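Local coordinates for putative uncharacterized protein (Chaetomium thermophilum, PDB 5T8V) that probably helps load cohesin onto chromatin, as the C-terminal HEAT-repeat part of the cohesin loader Scc2, at residues L864-I869 against R907-P912; I887-L892 against L922-A927; P912-V917 against S977-M982; C928-S933 against G937-L942. All coordinates share one frame; numbering follows the deposited sequence.

Interaction 1 of 4, residues L864-I869 against R907-P912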
loop_
_atom_site.group_PDB
_atom_site.type_symbol
_atom_site.label_atom_id
_atom_site.label_comp_id
_atom_site.label_asym_id
_atom_site.label_seq_id
_atom_site.Cartn_x
_atom_site.Cartn_y
_atom_site.Cartn_z
ATOM N N LEU A 864 9.795 -23.553 -49.382
ATOM C CA LEU A 864 8.586 -24.049 -48.731
ATOM C C LEU A 864 7.426 -23.080 -48.905
ATOM O O LEU A 864 6.265 -23.502 -48.922
ATOM C CB LEU A 864 8.850 -24.297 -47.246
ATOM C CG LEU A 864 10.049 -25.190 -46.921
ATOM C CD1 LEU A 864 10.148 -25.413 -45.422
ATOM C CD2 LEU A 864 9.973 -26.521 -47.660
ATOM N N LEU A 865 7.718 -21.784 -49.029
ATOM C CA LEU A 865 6.695 -20.800 -49.351
ATOM C C LEU A 865 6.321 -20.810 -50.826
ATOM O O LEU A 865 5.340 -20.161 -51.203
ATOM C CB LEU A 865 7.172 -19.400 -48.957
ATOM C CG LEU A 865 7.619 -19.219 -47.503
ATOM C CD1 LEU A 865 8.137 -17.809 -47.277
ATOM C CD2 LEU A 865 6.485 -19.532 -46.537
ATOM N N ARG A 866 7.072 -21.533 -51.660
ATOM C CA ARG A 866 6.833 -21.573 -53.105
ATOM C C ARG A 866 5.367 -21.735 -53.489
ATOM O O ARG A 866 4.882 -20.938 -54.303
ATOM C CB ARG A 866 7.670 -22.714 -53.703
ATOM C CG ARG A 866 7.766 -22.701 -55.215
ATOM C CD ARG A 866 8.715 -21.618 -55.693
ATOM N NE ARG A 866 8.898 -21.662 -57.141
ATOM C CZ ARG A 866 8.040 -21.155 -58.020
ATOM N NH1 ARG A 866 6.927 -20.564 -57.602
ATOM N NH2 ARG A 866 8.292 -21.243 -59.318
ATOM N N PRO A 867 4.618 -22.712 -52.971
ATOM C CA PRO A 867 3.219 -22.860 -53.408
ATOM C C PRO A 867 2.336 -21.684 -53.033
ATOM O O PRO A 867 1.313 -21.465 -53.694
ATOM C CB PRO A 867 2.767 -24.149 -52.708
ATOM C CG PRO A 867 3.675 -24.288 -51.539
ATOM C CD PRO A 867 4.993 -23.734 -51.977
ATOM N N TYR A 868 2.689 -20.919 -51.996
ATOM C CA TYR A 868 1.903 -19.739 -51.656
ATOM C C TYR A 868 1.956 -18.694 -52.764
ATOM O O TYR A 868 0.993 -17.945 -52.953
ATOM C CB TYR A 868 2.393 -19.133 -50.342
ATOM C CG TYR A 868 2.026 -19.930 -49.109
ATOM C CD1 TYR A 868 0.707 -20.021 -48.687
ATOM C CD2 TYR A 868 2.998 -20.576 -48.359
ATOM C CE1 TYR A 868 0.363 -20.743 -47.559
ATOM C CE2 TYR A 868 2.666 -21.300 -47.228
ATOM C CZ TYR A 868 1.347 -21.379 -46.832
ATOM O OH TYR A 868 1.010 -22.098 -45.707
ATOM N N ILE A 869 3.065 -18.629 -53.506
ATOM C CA ILE A 869 3.186 -17.645 -54.577
ATOM C C ILE A 869 2.280 -18.012 -55.745
ATOM O O ILE A 869 1.616 -17.148 -56.329
ATOM C CB ILE A 869 4.656 -17.515 -55.024
ATOM C CG1 ILE A 869 5.496 -16.827 -53.944
ATOM C CG2 ILE A 869 4.767 -16.724 -56.330
ATOM C CD1 ILE A 869 6.017 -17.760 -52.878
ATOM N N ARG A 907 8.933 -14.852 -61.028
ATOM C CA ARG A 907 8.399 -13.694 -61.737
ATOM C C ARG A 907 7.282 -14.098 -62.690
ATOM O O ARG A 907 6.234 -13.442 -62.741
ATOM C CB ARG A 907 9.506 -12.970 -62.501
ATOM C CG ARG A 907 8.998 -11.785 -63.309
ATOM C CD ARG A 907 10.132 -10.886 -63.774
ATOM N NE ARG A 907 11.038 -11.571 -64.688
ATOM C CZ ARG A 907 12.113 -11.013 -65.234
ATOM N NH1 ARG A 907 12.428 -9.752 -64.960
ATOM N NH2 ARG A 907 12.879 -11.717 -66.055
ATOM N N LYS A 908 7.483 -15.176 -63.453
ATOM C CA LYS A 908 6.455 -15.594 -64.402
ATOM C C LYS A 908 5.162 -15.988 -63.697
ATOM O O LYS A 908 4.074 -15.792 -64.249
ATOM C CB LYS A 908 6.967 -16.749 -65.264
ATOM C CG LYS A 908 7.793 -16.301 -66.466
ATOM C CD LYS A 908 7.969 -17.427 -67.478
ATOM C CE LYS A 908 9.408 -17.913 -67.548
ATOM N NZ LYS A 908 10.285 -16.985 -68.321
ATOM N N GLU A 909 5.255 -16.540 -62.485
ATOM C CA GLU A 909 4.069 -16.865 -61.702
ATOM C C GLU A 909 3.526 -15.671 -60.930
ATOM O O GLU A 909 2.417 -15.754 -60.391
ATOM C CB GLU A 909 4.377 -17.991 -60.710
ATOM C CG GLU A 909 4.882 -19.274 -61.350
ATOM C CD GLU A 909 5.137 -20.367 -60.331
ATOM O OE1 GLU A 909 4.888 -20.131 -59.129
ATOM O OE2 GLU A 909 5.588 -21.463 -60.732
ATOM N N LEU A 910 4.274 -14.570 -60.869
ATOM C CA LEU A 910 3.937 -13.441 -60.018
ATOM C C LEU A 910 3.496 -12.209 -60.796
ATOM O O LEU A 910 2.984 -11.266 -60.185
ATOM C CB LEU A 910 5.145 -13.078 -59.140
ATOM C CG LEU A 910 4.905 -12.161 -57.943
ATOM C CD1 LEU A 910 4.026 -12.855 -56.914
ATOM C CD2 LEU A 910 6.235 -11.753 -57.331
ATOM N N LEU A 911 3.680 -12.188 -62.111
ATOM C CA LEU A 911 3.287 -11.037 -62.910
ATOM C C LEU A 911 1.786 -11.024 -63.190
ATOM O O LEU A 911 1.140 -9.990 -62.981
ATOM C CB LEU A 911 4.065 -11.011 -64.225
ATOM C CG LEU A 911 3.900 -9.714 -65.016
ATOM C CD1 LEU A 911 5.231 -9.276 -65.601
ATOM C CD2 LEU A 911 2.853 -9.874 -66.114
ATOM N N PRO A 912 1.189 -12.123 -63.666
ATOM C CA PRO A 912 -0.237 -12.052 -64.037
ATOM C C PRO A 912 -1.151 -11.627 -62.900
ATOM O O PRO A 912 -2.209 -11.040 -63.163
ATOM C CB PRO A 912 -0.549 -13.480 -64.513
ATOM C CG PRO A 912 0.546 -14.325 -63.986
ATOM C CD PRO A 912 1.750 -13.459 -63.937
#
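Arg866 and Glu909 face each other as a salt bridge in which each carboxylate oxygen takes a guanidinium nitrogen of its own. The stronger link runs from Arg866 NH1 to Glu909 OE1 at 2.6 Å, with the N-H pointing fairly well at the acceptor (155°). Beside it, Arg866 NH2 reaches Glu909 OE2 at 3.1 Å, but this bond is weak and bent. The oxygen OE1 sits close to the guanidinium plane, whereas NH1 approaches from well above the carboxylate plane; the two flat groups are turned 42° apart, so the fork is twisted. A bend in the arginine chain at chi2 (75°) brings its end round to the glutamate, which stretches out fully beyond CG. The contact joins helix 866-870 to the last part of helix 900-910 in the HEAT-repeat array. Earlier in that second helix, Phe902, Asp905 and Val906 also touch the Arg866 side chain. Next to the ion pair the interface turns apolar: Ile869 CG2 meets Leu910 CD1 at 4.0 Å. Ile869 N is met by Arg866 O at 3.0 Å and Leu910 N by Arg907 O at 2.9 Å, while Tyr868 O receives the hydroxyl of Ser871.

Interaction 2 of 4, residues I887-L892 against L922-A927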
loop_
_atom_site.group_PDB
_atom_site.type_symbol
_atom_site.label_atom_id
_atom_site.label_comp_id
_atom_site.label_asym_id
_atom_site.label_seq_id
_atom_site.Cartn_x
_atom_site.Cartn_y
_atom_site.Cartn_z
ATOM N N ILE A 887 8.406 -11.458 -47.558
ATOM C CA ILE A 887 9.547 -12.273 -47.159
ATOM C C ILE A 887 10.494 -12.472 -48.336
ATOM O O ILE A 887 11.719 -12.456 -48.169
ATOM C CB ILE A 887 9.068 -13.613 -46.572
ATOM C CG1 ILE A 887 8.339 -13.371 -45.247
ATOM C CG2 ILE A 887 10.250 -14.561 -46.346
ATOM C CD1 ILE A 887 7.587 -14.575 -44.720
ATOM N N TYR A 888 9.951 -12.667 -49.540
ATOM C CA TYR A 888 10.804 -12.718 -50.725
ATOM C C TYR A 888 11.447 -11.364 -50.992
ATOM O O TYR A 888 12.633 -11.288 -51.337
ATOM C CB TYR A 888 9.992 -13.166 -51.943
ATOM C CG TYR A 888 9.815 -14.664 -52.091
ATOM C CD1 TYR A 888 10.155 -15.537 -51.064
ATOM C CD2 TYR A 888 9.317 -15.206 -53.269
ATOM C CE1 TYR A 888 9.997 -16.902 -51.205
ATOM C CE2 TYR A 888 9.156 -16.570 -53.419
ATOM C CZ TYR A 888 9.498 -17.412 -52.384
ATOM O OH TYR A 888 9.339 -18.771 -52.529
ATOM N N ARG A 889 10.679 -10.287 -50.832
ATOM C CA ARG A 889 11.197 -8.944 -51.064
ATOM C C ARG A 889 12.412 -8.662 -50.187
ATOM O O ARG A 889 13.426 -8.136 -50.661
ATOM C CB ARG A 889 10.085 -7.927 -50.801
ATOM C CG ARG A 889 10.498 -6.468 -50.865
ATOM C CD ARG A 889 9.295 -5.580 -50.588
ATOM N NE ARG A 889 9.623 -4.159 -50.604
ATOM C CZ ARG A 889 8.729 -3.185 -50.462
ATOM N NH1 ARG A 889 7.445 -3.477 -50.297
ATOM N NH2 ARG A 889 9.115 -1.917 -50.490
ATOM N N ARG A 890 12.329 -9.013 -48.903
ATOM C CA ARG A 890 13.403 -8.697 -47.968
ATOM C C ARG A 890 14.537 -9.715 -48.039
ATOM O O ARG A 890 15.713 -9.345 -47.964
ATOM C CB ARG A 890 12.848 -8.628 -46.544
ATOM C CG ARG A 890 11.859 -7.495 -46.308
ATOM C CD ARG A 890 12.565 -6.154 -46.186
ATOM N NE ARG A 890 11.649 -5.089 -45.777
ATOM C CZ ARG A 890 10.987 -4.290 -46.612
ATOM N NH1 ARG A 890 11.128 -4.416 -47.926
ATOM N NH2 ARG A 890 10.178 -3.355 -46.129
ATOM N N VAL A 891 14.204 -10.995 -48.185
ATOM C CA VAL A 891 15.212 -12.050 -48.119
ATOM C C VAL A 891 15.956 -12.171 -49.440
ATOM O O VAL A 891 17.189 -12.097 -49.491
ATOM C CB VAL A 891 14.564 -13.391 -47.729
ATOM C CG1 VAL A 891 15.587 -14.527 -47.794
ATOM C CG2 VAL A 891 13.950 -13.304 -46.336
ATOM N N LEU A 892 15.216 -12.370 -50.526
ATOM C CA LEU A 892 15.826 -12.804 -51.777
ATOM C C LEU A 892 17.004 -11.948 -52.229
ATOM O O LEU A 892 17.988 -12.522 -52.724
ATOM C CB LEU A 892 14.742 -12.861 -52.864
ATOM C CG LEU A 892 14.956 -13.812 -54.044
ATOM C CD1 LEU A 892 15.478 -15.183 -53.624
ATOM C CD2 LEU A 892 13.643 -13.964 -54.775
ATOM N N LEU A 922 -0.684 -5.344 -54.129
ATOM C CA LEU A 922 -0.017 -4.961 -55.367
ATOM C C LEU A 922 1.278 -4.213 -55.080
ATOM O O LEU A 922 2.229 -4.282 -55.870
ATOM C CB LEU A 922 -0.929 -4.099 -56.238
ATOM C CG LEU A 922 -0.272 -3.623 -57.541
ATOM C CD1 LEU A 922 0.306 -4.779 -58.353
ATOM C CD2 LEU A 922 -1.267 -2.848 -58.373
ATOM N N ASP A 923 1.331 -3.489 -53.961
ATOM C CA ASP A 923 2.540 -2.761 -53.595
ATOM C C ASP A 923 3.701 -3.718 -53.346
ATOM O O ASP A 923 4.743 -3.648 -54.011
ATOM C CB ASP A 923 2.256 -1.898 -52.361
ATOM C CG ASP A 923 3.292 -0.815 -52.149
ATOM O OD1 ASP A 923 4.491 -1.147 -52.051
ATOM O OD2 ASP A 923 2.907 0.371 -52.081
ATOM N N ASP A 924 3.531 -4.635 -52.394
ATOM C CA ASP A 924 4.618 -5.542 -52.044
ATOM C C ASP A 924 4.973 -6.461 -53.208
ATOM O O ASP A 924 6.149 -6.792 -53.405
ATOM C CB ASP A 924 4.240 -6.356 -50.809
ATOM C CG ASP A 924 3.996 -5.484 -49.590
ATOM O OD1 ASP A 924 4.983 -5.026 -48.981
ATOM O OD2 ASP A 924 2.818 -5.260 -49.243
ATOM N N VAL A 925 3.980 -6.883 -53.996
ATOM C CA VAL A 925 4.281 -7.779 -55.112
ATOM C C VAL A 925 5.007 -7.027 -56.220
ATOM O O VAL A 925 5.876 -7.587 -56.897
ATOM C CB VAL A 925 3.005 -8.459 -55.641
ATOM C CG1 VAL A 925 2.075 -7.449 -56.224
ATOM C CG2 VAL A 925 3.358 -9.497 -56.679
ATOM N N MET A 926 4.651 -5.761 -56.444
ATOM C CA MET A 926 5.367 -4.968 -57.440
ATOM C C MET A 926 6.810 -4.747 -57.007
ATOM O O MET A 926 7.742 -4.897 -57.808
ATOM C CB MET A 926 4.655 -3.632 -57.663
ATOM C CG MET A 926 5.282 -2.765 -58.752
ATOM S SD MET A 926 5.201 -3.508 -60.400
ATOM C CE MET A 926 3.455 -3.324 -60.772
ATOM N N ALA A 927 7.014 -4.391 -55.736
ATOM C CA ALA A 927 8.369 -4.304 -55.202
ATOM C C ALA A 927 9.129 -5.601 -55.447
ATOM O O ALA A 927 10.270 -5.591 -55.927
ATOM C CB ALA A 927 8.321 -3.982 -53.709
#
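The guanidinium of Arg889 lies with one face on the methyl of Ala927, whose CB stands 3.3 Å above the plane and over its centre. At the edge of the same group, near its plane, is Asp924 OD1, 3.2 Å from Arg889 NH1. Asp923 stays farther off, its OD1 4.2 Å from Arg889 NH1, too long for a salt bridge but close enough to add to the local negative charge. The Arg889 chain is extended from CG to NE and leaves its helix with CG opposite the backbone N (chi1 174°); this straight reach carries the flat end across to Ala927. Asp924 meets it at about a right angle, its carboxylate plane turned 53° from that of the guanidinium. The pairing with NH1 is a salt bridge without hydrogen-bond geometry. The other oxygen, Asp924 OD2, forms a salt bridge with a second basic partner, Arg882, two turns earlier on helix 878-891.

The two segments belong to helix 878-891 and helix 919-935 of the HEAT-repeat array, whose local axes run in broadly the same direction, 38° apart, and approach to 9.4 Å. Helix 969-986 lies beyond, where Asp923 OD1 makes a weak hydrogen bond with His986. The small Ala927 side chain lets a charged, flat group lie directly over the second helix. The two arginines at Asp924 would be expected to favour its ionised form, with Asp923 probably adding to the negative field at Arg889.

Interaction 3 of 4, residues P912-V917 against S977-M982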
loop_
_atom_site.group_PDB
_atom_site.type_symbol
_atom_site.label_atom_id
_atom_site.label_comp_id
_atom_site.label_asym_id
_atom_site.label_seq_id
_atom_site.Cartn_x
_atom_site.Cartn_y
_atom_site.Cartn_z
ATOM N N PRO A 912 1.189 -12.123 -63.666
ATOM C CA PRO A 912 -0.237 -12.052 -64.037
ATOM C C PRO A 912 -1.151 -11.627 -62.900
ATOM O O PRO A 912 -2.209 -11.040 -63.163
ATOM C CB PRO A 912 -0.549 -13.480 -64.513
ATOM C CG PRO A 912 0.546 -14.325 -63.986
ATOM C CD PRO A 912 1.750 -13.459 -63.937
ATOM N N VAL A 913 -0.782 -11.893 -61.644
ATOM C CA VAL A 913 -1.622 -11.495 -60.519
ATOM C C VAL A 913 -1.714 -9.986 -60.370
ATOM O O VAL A 913 -2.576 -9.496 -59.632
ATOM C CB VAL A 913 -1.115 -12.102 -59.191
ATOM C CG1 VAL A 913 -0.860 -13.602 -59.345
ATOM C CG2 VAL A 913 0.141 -11.391 -58.700
ATOM N N VAL A 914 -0.845 -9.236 -61.050
ATOM C CA VAL A 914 -0.894 -7.782 -61.005
ATOM C C VAL A 914 -2.251 -7.249 -61.444
ATOM O O VAL A 914 -2.637 -6.144 -61.050
ATOM C CB VAL A 914 0.237 -7.203 -61.882
ATOM C CG1 VAL A 914 0.023 -5.718 -62.158
ATOM C CG2 VAL A 914 1.583 -7.428 -61.215
ATOM N N ALA A 915 -2.988 -8.009 -62.248
ATOM C CA ALA A 915 -4.214 -7.521 -62.864
ATOM C C ALA A 915 -5.458 -7.755 -62.014
ATOM O O ALA A 915 -6.563 -7.447 -62.473
ATOM C CB ALA A 915 -4.407 -8.181 -64.234
ATOM N N LYS A 916 -5.316 -8.280 -60.797
ATOM C CA LYS A 916 -6.480 -8.608 -59.978
ATOM C C LYS A 916 -6.293 -8.176 -58.530
ATOM O O LYS A 916 -7.162 -7.517 -57.950
ATOM C CB LYS A 916 -6.757 -10.112 -60.026
ATOM C CG LYS A 916 -6.908 -10.682 -61.426
ATOM C CD LYS A 916 -7.279 -12.157 -61.385
ATOM C CE LYS A 916 -7.454 -12.724 -62.785
ATOM N NZ LYS A 916 -7.906 -14.145 -62.765
ATOM N N VAL A 917 -5.163 -8.559 -57.945
ATOM C CA VAL A 917 -4.898 -8.402 -56.516
ATOM C C VAL A 917 -5.182 -6.975 -56.056
ATOM O O VAL A 917 -4.958 -6.026 -56.819
ATOM C CB VAL A 917 -3.447 -8.799 -56.202
ATOM C CG1 VAL A 917 -2.465 -7.806 -56.823
ATOM C CG2 VAL A 917 -3.234 -8.897 -54.727
ATOM N N SER A 977 -4.257 2.484 -64.444
ATOM C CA SER A 977 -3.583 3.553 -63.716
ATOM C C SER A 977 -2.945 3.043 -62.435
ATOM O O SER A 977 -1.890 3.542 -62.029
ATOM C CB SER A 977 -4.573 4.670 -63.395
ATOM O OG SER A 977 -5.477 4.264 -62.384
ATOM N N LEU A 978 -3.569 2.069 -61.772
ATOM C CA LEU A 978 -2.972 1.514 -60.563
ATOM C C LEU A 978 -1.654 0.817 -60.883
ATOM O O LEU A 978 -0.642 1.031 -60.204
ATOM C CB LEU A 978 -3.949 0.548 -59.892
ATOM C CG LEU A 978 -3.453 -0.067 -58.581
ATOM C CD1 LEU A 978 -3.263 1.000 -57.517
ATOM C CD2 LEU A 978 -4.401 -1.148 -58.090
ATOM N N ILE A 979 -1.648 -0.018 -61.925
ATOM C CA ILE A 979 -0.434 -0.736 -62.305
ATOM C C ILE A 979 0.662 0.249 -62.694
ATOM O O ILE A 979 1.803 0.154 -62.228
ATOM C CB ILE A 979 -0.734 -1.727 -63.445
ATOM C CG1 ILE A 979 -1.740 -2.781 -62.977
ATOM C CG2 ILE A 979 0.552 -2.401 -63.932
ATOM C CD1 ILE A 979 -2.300 -3.644 -64.097
ATOM N N VAL A 980 0.332 1.206 -63.564
ATOM C CA VAL A 980 1.316 2.210 -63.963
ATOM C C VAL A 980 1.857 2.939 -62.740
ATOM O O VAL A 980 3.068 3.167 -62.617
ATOM C CB VAL A 980 0.696 3.189 -64.977
ATOM C CG1 VAL A 980 1.683 4.305 -65.326
ATOM C CG2 VAL A 980 0.268 2.450 -66.234
ATOM N N GLY A 981 0.972 3.312 -61.815
ATOM C CA GLY A 981 1.401 4.093 -60.667
ATOM C C GLY A 981 2.332 3.319 -59.756
ATOM O O GLY A 981 3.383 3.823 -59.347
ATOM N N MET A 982 1.961 2.082 -59.422
ATOM C CA MET A 982 2.828 1.262 -58.584
ATOM C C MET A 982 4.163 1.004 -59.270
ATOM O O MET A 982 5.225 1.086 -58.637
ATOM C CB MET A 982 2.130 -0.056 -58.247
ATOM C CG MET A 982 0.855 0.101 -57.427
ATOM S SD MET A 982 1.054 1.141 -55.963
ATOM C CE MET A 982 2.586 0.522 -55.298
#
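Directly before Val914, the residue that meets Ile979, the carbonyl oxygen Val913 O is gripped by two backbone amides, Lys916 N at 3.2 Å and Val917 N also at 3.2 Å. These bonds, the first of 3-10 type and the second spanning four residues, hold the chain as it leaves the 3-10 turn 912-915, which follows helix 900-910 and leads toward helix 919-935. Across the contact the turn offers one branch of valine: Val914 CG1, turned to the far side of CB from the main-chain nitrogen (chi1 166°), comes to 3.5 Å from Ile979 CG1. The same methyl lies 3.7 Å from Ile979 CD1 and 3.8 Å from Ile979 CG2, so it rests against CG1, CG2 and CD1 of the isoleucine. Ile979 points from helix 969-986 toward the turn, and the tip of its longer branch also approaches the backbone of Ala915, with CD1 4.5 Å from Ala915 CA. Leu945 and Ser949 of helix 940-960 touch the isoleucine too, while Leu929 of helix 919-935 packs on Val914. Between the two segments of this HEAT-repeat contact the join is aliphatic, without a hydrogen bond. Arg975 NH2, from helix 969-986, donates to both Val914 O and Val917 O, which probably places a positive charge against these two carbonyl oxygens, satisfying them.

Interaction 4 of 4, residues C928-S933 against G937-L942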
loop_
_atom_site.group_PDB
_atom_site.type_symbol
_atom_site.label_atom_id
_atom_site.label_comp_id
_atom_site.label_asym_id
_atom_site.label_seq_id
_atom_site.Cartn_x
_atom_site.Cartn_y
_atom_site.Cartn_z
ATOM N N CYS A 928 8.499 -6.736 -55.134
ATOM C CA CYS A 928 9.147 -8.024 -55.344
ATOM C C CYS A 928 9.512 -8.223 -56.811
ATOM O O CYS A 928 10.600 -8.722 -57.125
ATOM C CB CYS A 928 8.234 -9.148 -54.855
ATOM S SG CYS A 928 9.039 -10.754 -54.710
ATOM N N LEU A 929 8.618 -7.838 -57.724
ATOM C CA LEU A 929 8.923 -7.930 -59.150
ATOM C C LEU A 929 10.177 -7.134 -59.491
ATOM O O LEU A 929 11.096 -7.648 -60.139
ATOM C CB LEU A 929 7.736 -7.434 -59.977
ATOM C CG LEU A 929 6.503 -8.336 -60.066
ATOM C CD1 LEU A 929 5.369 -7.605 -60.773
ATOM C CD2 LEU A 929 6.830 -9.638 -60.785
ATOM N N TRP A 930 10.228 -5.870 -59.067
ATOM C CA TRP A 930 11.411 -5.057 -59.328
ATOM C C TRP A 930 12.667 -5.735 -58.797
ATOM O O TRP A 930 13.686 -5.816 -59.494
ATOM C CB TRP A 930 11.241 -3.672 -58.704
ATOM C CG TRP A 930 12.474 -2.810 -58.783
ATOM C CD1 TRP A 930 13.162 -2.274 -57.734
ATOM C CD2 TRP A 930 13.167 -2.391 -59.970
ATOM N NE1 TRP A 930 14.232 -1.544 -58.190
ATOM C CE2 TRP A 930 14.258 -1.601 -59.558
ATOM C CE3 TRP A 930 12.968 -2.607 -61.338
ATOM C CZ2 TRP A 930 15.148 -1.025 -60.464
ATOM C CZ3 TRP A 930 13.850 -2.033 -62.235
ATOM C CH2 TRP A 930 14.927 -1.252 -61.795
ATOM N N ILE A 931 12.613 -6.232 -57.559
ATOM C CA ILE A 931 13.768 -6.916 -56.976
ATOM C C ILE A 931 14.209 -8.066 -57.873
ATOM O O ILE A 931 15.354 -8.112 -58.341
ATOM C CB ILE A 931 13.439 -7.403 -55.555
ATOM C CG1 ILE A 931 13.150 -6.215 -54.627
ATOM C CG2 ILE A 931 14.567 -8.263 -54.997
ATOM C CD1 ILE A 931 14.329 -5.288 -54.393
ATOM N N ILE A 932 13.303 -9.018 -58.121
ATOM C CA ILE A 932 13.610 -10.137 -59.009
ATOM C C ILE A 932 14.294 -9.639 -60.275
ATOM O O ILE A 932 15.285 -10.218 -60.736
ATOM C CB ILE A 932 12.328 -10.921 -59.350
ATOM C CG1 ILE A 932 11.693 -11.525 -58.092
ATOM C CG2 ILE A 932 12.625 -12.009 -60.385
ATOM C CD1 ILE A 932 12.414 -12.732 -57.536
ATOM N N SER A 933 13.772 -8.557 -60.857
ATOM C CA SER A 933 14.327 -8.059 -62.110
ATOM C C SER A 933 15.737 -7.512 -61.927
ATOM O O SER A 933 16.559 -7.611 -62.845
ATOM C CB SER A 933 13.408 -6.989 -62.695
ATOM O OG SER A 933 12.144 -7.538 -63.026
ATOM N N GLY A 937 19.041 -10.144 -64.997
ATOM C CA GLY A 937 19.540 -9.100 -65.865
ATOM C C GLY A 937 18.475 -8.491 -66.751
ATOM O O GLY A 937 18.724 -7.490 -67.431
ATOM N N THR A 938 17.284 -9.076 -66.750
ATOM C CA THR A 938 16.230 -8.688 -67.673
ATOM C C THR A 938 15.232 -7.747 -67.009
ATOM O O THR A 938 14.954 -7.843 -65.811
ATOM C CB THR A 938 15.490 -9.920 -68.201
ATOM O OG1 THR A 938 14.871 -10.615 -67.111
ATOM C CG2 THR A 938 16.450 -10.858 -68.917
ATOM N N TYR A 939 14.700 -6.824 -67.812
ATOM C CA TYR A 939 13.629 -5.934 -67.384
ATOM C C TYR A 939 12.521 -5.818 -68.421
ATOM O O TYR A 939 11.553 -5.084 -68.191
ATOM C CB TYR A 939 14.180 -4.531 -67.081
ATOM C CG TYR A 939 15.327 -4.514 -66.096
ATOM C CD1 TYR A 939 16.637 -4.698 -66.523
ATOM C CD2 TYR A 939 15.103 -4.309 -64.741
ATOM C CE1 TYR A 939 17.692 -4.681 -65.626
ATOM C CE2 TYR A 939 16.151 -4.290 -63.836
ATOM C CZ TYR A 939 17.443 -4.477 -64.285
ATOM O OH TYR A 939 18.490 -4.459 -63.393
ATOM N N GLU A 940 12.631 -6.519 -69.549
ATOM C CA GLU A 940 11.617 -6.410 -70.594
ATOM C C GLU A 940 10.226 -6.832 -70.137
ATOM O O GLU A 940 9.252 -6.216 -70.601
ATOM C CB GLU A 940 12.054 -7.227 -71.817
ATOM C CG GLU A 940 11.108 -7.119 -73.012
ATOM C CD GLU A 940 9.953 -8.109 -72.958
ATOM O OE1 GLU A 940 10.115 -9.187 -72.348
ATOM O OE2 GLU A 940 8.882 -7.805 -73.527
ATOM N N PRO A 941 10.040 -7.850 -69.288
ATOM C CA PRO A 941 8.662 -8.165 -68.861
ATOM C C PRO A 941 7.981 -7.016 -68.138
ATOM O O PRO A 941 6.806 -6.725 -68.406
ATOM C CB PRO A 941 8.842 -9.395 -67.956
ATOM C CG PRO A 941 10.301 -9.490 -67.680
ATOM C CD PRO A 941 10.992 -8.881 -68.840
ATOM N N LEU A 942 8.689 -6.345 -67.228
ATOM C CA LEU A 942 8.118 -5.180 -66.562
ATOM C C LEU A 942 7.773 -4.091 -67.569
ATOM O O LEU A 942 6.648 -3.578 -67.588
ATOM C CB LEU A 942 9.092 -4.651 -65.507
ATOM C CG LEU A 942 9.226 -5.484 -64.232
ATOM C CD1 LEU A 942 10.364 -4.957 -63.370
ATOM C CD2 LEU A 942 7.925 -5.481 -63.450
#
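The turn between two consecutive helices of the HEAT-repeat array, 919-935 and 940-960, is closed by Trp930 and Ser933 on the first and by Tyr939 and Leu942 on the second. Trp930 leaves its helix pointing away, yet its six-membered ring swings back to the tyrosine: CZ3 is 3.6 Å from Tyr939 CE2. The ring centroids are 5.6 Å apart and the planes inclined at 41°, an oblique contact. On the tyrosine side, one ring face receives a backbone oxygen, Ser933 O, which lies 3.5 Å from Tyr939 CE2; the ring also meets His992. Tyr939 occupies the N-cap position of helix 940-960, so this aromatic cluster sits exactly where the chain resumes its helical course. Deeper in, Leu942 wedges between the helices, its CD1 at the edge of the tryptophan, 4.1 Å from Trp930 CE3, and its CD2 4.0 Å from Leu929 CB. With OG beside its own backbone N (chi1 -64°), Ser933 turns its hydroxyl back to Leu929 O at 3.1 Å, rising well out of the carbonyl plane. That oxygen also accepts Ser933 N, one turn on. Arg907 of helix 900-910 completes the polar side, NH1 bonding Ser933 OG and NH2 bonding Thr938 OG1.

How the interactions relate
Along the chain, interaction 1 closes first, joining helix 866-870 to the end of helix 900-910 across 37 residues that include helix 878-891. Interaction 2 opens within that loop and ends beyond it on helix 919-935, so the two cross. Interaction 3 starts where interaction 1 ends, sharing Pro912, and reaches forward to helix 969-986; it crosses interaction 2 as well. Interaction 4, a local turn closure, follows interaction 2 on helix 919-935 and is nested inside the loop of interaction 3. Direct touches join neighbours: Leu910 meets Val925, Leu892 meets Ile932, and Leu922 meets Met982, making helix 919-935 the member common to this cluster.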